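Local coordinates for RickCE (Rickettsia bellii, PDB 5HAM), which is a bacterial effector of the CE clan of cysteine proteases that probably acts as a deubiquitinase, removing ubiquitin from host proteins, at residues H16-Q21 with N218-A223. Numbering follows the deposited sequence.
Sequences HLLTAQ and NGIKIA
Ile220 reaches from helix 211-223, in the RickCE-like catalytic domain, to Leu18 of helix 11-20 and Gln21 just beyond its end, packing two helices together beside the mixed sheet of this CE-clan protease fold. Leu18 and Ile220 lie at the closest backbone approach, with CA atoms 6.7 Å apart. That spacing goes with the glycine beside Ile220: Gly219 puts no side chain between the helices, and Leu18 CD2 comes within 4.1 Å of Ile220 N. Leu18 CD2 lies 3.7 Å from Ile220 CG1, the two side chains passing at a slant. Leu18 also rests on Val137 and Pro139 of strand 135-141, and Ala223 touches Val137 as well, so both helices touch the strand at Val137.

Gln21, the first residue to leave helical geometry after helix 11-20, meets Ile220 at about a right angle. Ile220 CD1 is 3.5 Å from Gln21 CB and 3.4 Å from Gln21 CD, and the amide's rotation (chi3 -75°) brings OE1 to that methyl. In Ile220, CG1 stands anti to the carbonyl carbon (chi1 -67°) and CD1 continues the extended line (chi2 173°), carrying the methyl across to the glutamine. Leu17 adds a looser backbone contact through its carbonyl, while its side chain turns to His246 and Leu250 of helix 238-251. Gln21 touches Ile249 of that helix, and its carbonyl O accepts a hydrogen bond from Lys224 NZ, a polar tie between the two helix ends. The nearest approach is Gln21 OE1 to Ile220 CD1, 3.2 Å, an oxygen against a methyl.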
loop_
_atom_site.group_PDB
_atom_site.type_symbol
_atom_site.label_atom_id
_atom_site.label_comp_id
_atom_site.label_asym_id
_atom_site.label_seq_id
_atom_site.Cartn_x
_atom_site.Cartn_y
_atom_site.Cartn_z
ATOM N N HIS A 16 -2.476 -14.534 -3.044
ATOM C CA HIS A 16 -2.684 -15.848 -3.668
ATOM C C HIS A 16 -1.723 -16.111 -4.819
ATOM O O HIS A 16 -1.153 -17.196 -4.937
ATOM C CB HIS A 16 -4.110 -15.983 -4.207
ATOM C CG HIS A 16 -5.164 -15.922 -3.152
ATOM N ND1 HIS A 16 -6.502 -15.747 -3.438
ATOM C CD2 HIS A 16 -5.076 -16.002 -1.801
ATOM C CE1 HIS A 16 -7.190 -15.724 -2.314
ATOM N NE2 HIS A 16 -6.353 -15.871 -1.308
ATOM N N LEU A 17 -1.586 -15.120 -5.690
ATOM C CA LEU A 17 -0.671 -15.211 -6.807
ATOM C C LEU A 17 0.753 -15.484 -6.326
ATOM O O LEU A 17 1.460 -16.307 -6.911
ATOM C CB LEU A 17 -0.734 -13.929 -7.628
ATOM C CG LEU A 17 -1.973 -13.935 -8.512
ATOM C CD1 LEU A 17 -2.285 -12.538 -9.036
ATOM C CD2 LEU A 17 -1.740 -14.934 -9.636
ATOM N N LEU A 18 1.157 -14.812 -5.252
ATOM C CA LEU A 18 2.506 -14.975 -4.722
ATOM C C LEU A 18 2.689 -16.356 -4.126
ATOM O O LEU A 18 3.637 -17.069 -4.460
ATOM C CB LEU A 18 2.818 -13.913 -3.670
ATOM C CG LEU A 18 3.155 -12.524 -4.216
ATOM C CD1 LEU A 18 3.227 -11.525 -3.074
ATOM C CD2 LEU A 18 4.456 -12.559 -4.997
ATOM N N THR A 19 1.771 -16.720 -3.242
ATOM C CA THR A 19 1.755 -18.037 -2.618
ATOM C C THR A 19 1.754 -19.187 -3.637
ATOM O O THR A 19 2.456 -20.182 -3.462
ATOM C CB THR A 19 0.551 -18.151 -1.675
ATOM O OG1 THR A 19 0.763 -17.275 -0.565
ATOM C CG2 THR A 19 0.387 -19.563 -1.161
ATOM N N ALA A 20 0.990 -19.029 -4.713
ATOM C CA ALA A 20 0.904 -20.055 -5.747
ATOM C C ALA A 20 2.202 -20.208 -6.541
ATOM O O ALA A 20 2.506 -21.283 -7.059
ATOM C CB ALA A 20 -0.255 -19.761 -6.685
ATOM N N GLN A 21 2.975 -19.135 -6.634
ATOM C CA GLN A 21 4.174 -19.172 -7.446
ATOM C C GLN A 21 5.455 -19.170 -6.619
ATOM O O GLN A 21 6.543 -18.978 -7.162
ATOM C CB GLN A 21 4.174 -18.008 -8.423
ATOM C CG GLN A 21 3.306 -18.241 -9.649
ATOM C CD GLN A 21 3.275 -17.021 -10.545
ATOM O OE1 GLN A 21 2.616 -16.031 -10.228
ATOM N NE2 GLN A 21 4.003 -17.071 -11.660
ATOM N N ASN A 218 7.313 -8.869 -9.972
ATOM C CA ASN A 218 8.564 -8.383 -9.376
ATOM C C ASN A 218 8.910 -9.150 -8.107
ATOM O O ASN A 218 10.044 -9.597 -7.943
ATOM C CB ASN A 218 8.518 -6.874 -9.083
ATOM C CG ASN A 218 8.342 -6.048 -10.342
ATOM O OD1 ASN A 218 8.722 -6.481 -11.429
ATOM N ND2 ASN A 218 7.771 -4.854 -10.205
ATOM N N GLY A 219 7.930 -9.318 -7.221
ATOM C CA GLY A 219 8.155 -10.005 -5.958
ATOM C C GLY A 219 8.673 -11.412 -6.169
ATOM O O GLY A 219 9.678 -11.812 -5.590
ATOM N N ILE A 220 7.992 -12.154 -7.027
ATOM C CA ILE A 220 8.428 -13.488 -7.410
ATOM C C ILE A 220 9.845 -13.510 -7.979
ATOM O O ILE A 220 10.684 -14.322 -7.571
ATOM C CB ILE A 220 7.476 -14.058 -8.450
ATOM C CG1 ILE A 220 6.114 -14.281 -7.811
ATOM C CG2 ILE A 220 8.014 -15.352 -9.010
ATOM C CD1 ILE A 220 5.074 -14.672 -8.789
ATOM N N LYS A 221 10.121 -12.603 -8.908
ATOM C CA LYS A 221 11.438 -12.575 -9.531
ATOM C C LYS A 221 12.552 -12.179 -8.570
ATOM O O LYS A 221 13.575 -12.852 -8.493
ATOM C CB LYS A 221 11.441 -11.710 -10.794
ATOM C CG LYS A 221 11.161 -12.553 -12.026
ATOM C CD LYS A 221 10.386 -11.803 -13.059
ATOM C CE LYS A 221 10.137 -12.687 -14.263
ATOM N NZ LYS A 221 9.479 -11.899 -15.328
ATOM N N ILE A 222 12.336 -11.102 -7.826
ATOM C CA ILE A 222 13.289 -10.656 -6.837
ATOM C C ILE A 222 13.519 -11.731 -5.785
ATOM O O ILE A 222 14.658 -12.006 -5.423
ATOM C CB ILE A 222 12.811 -9.379 -6.156
ATOM C CG1 ILE A 222 12.692 -8.250 -7.182
ATOM C CG2 ILE A 222 13.773 -8.986 -5.057
ATOM C CD1 ILE A 222 11.989 -6.996 -6.636
ATOM N N ALA A 223 12.443 -12.356 -5.308
ATOM C CA ALA A 223 12.579 -13.455 -4.342
ATOM C C ALA A 223 13.550 -14.533 -4.856
ATOM O O ALA A 223 14.382 -15.039 -4.105
ATOM C CB ALA A 223 11.223 -14.070 -4.042
#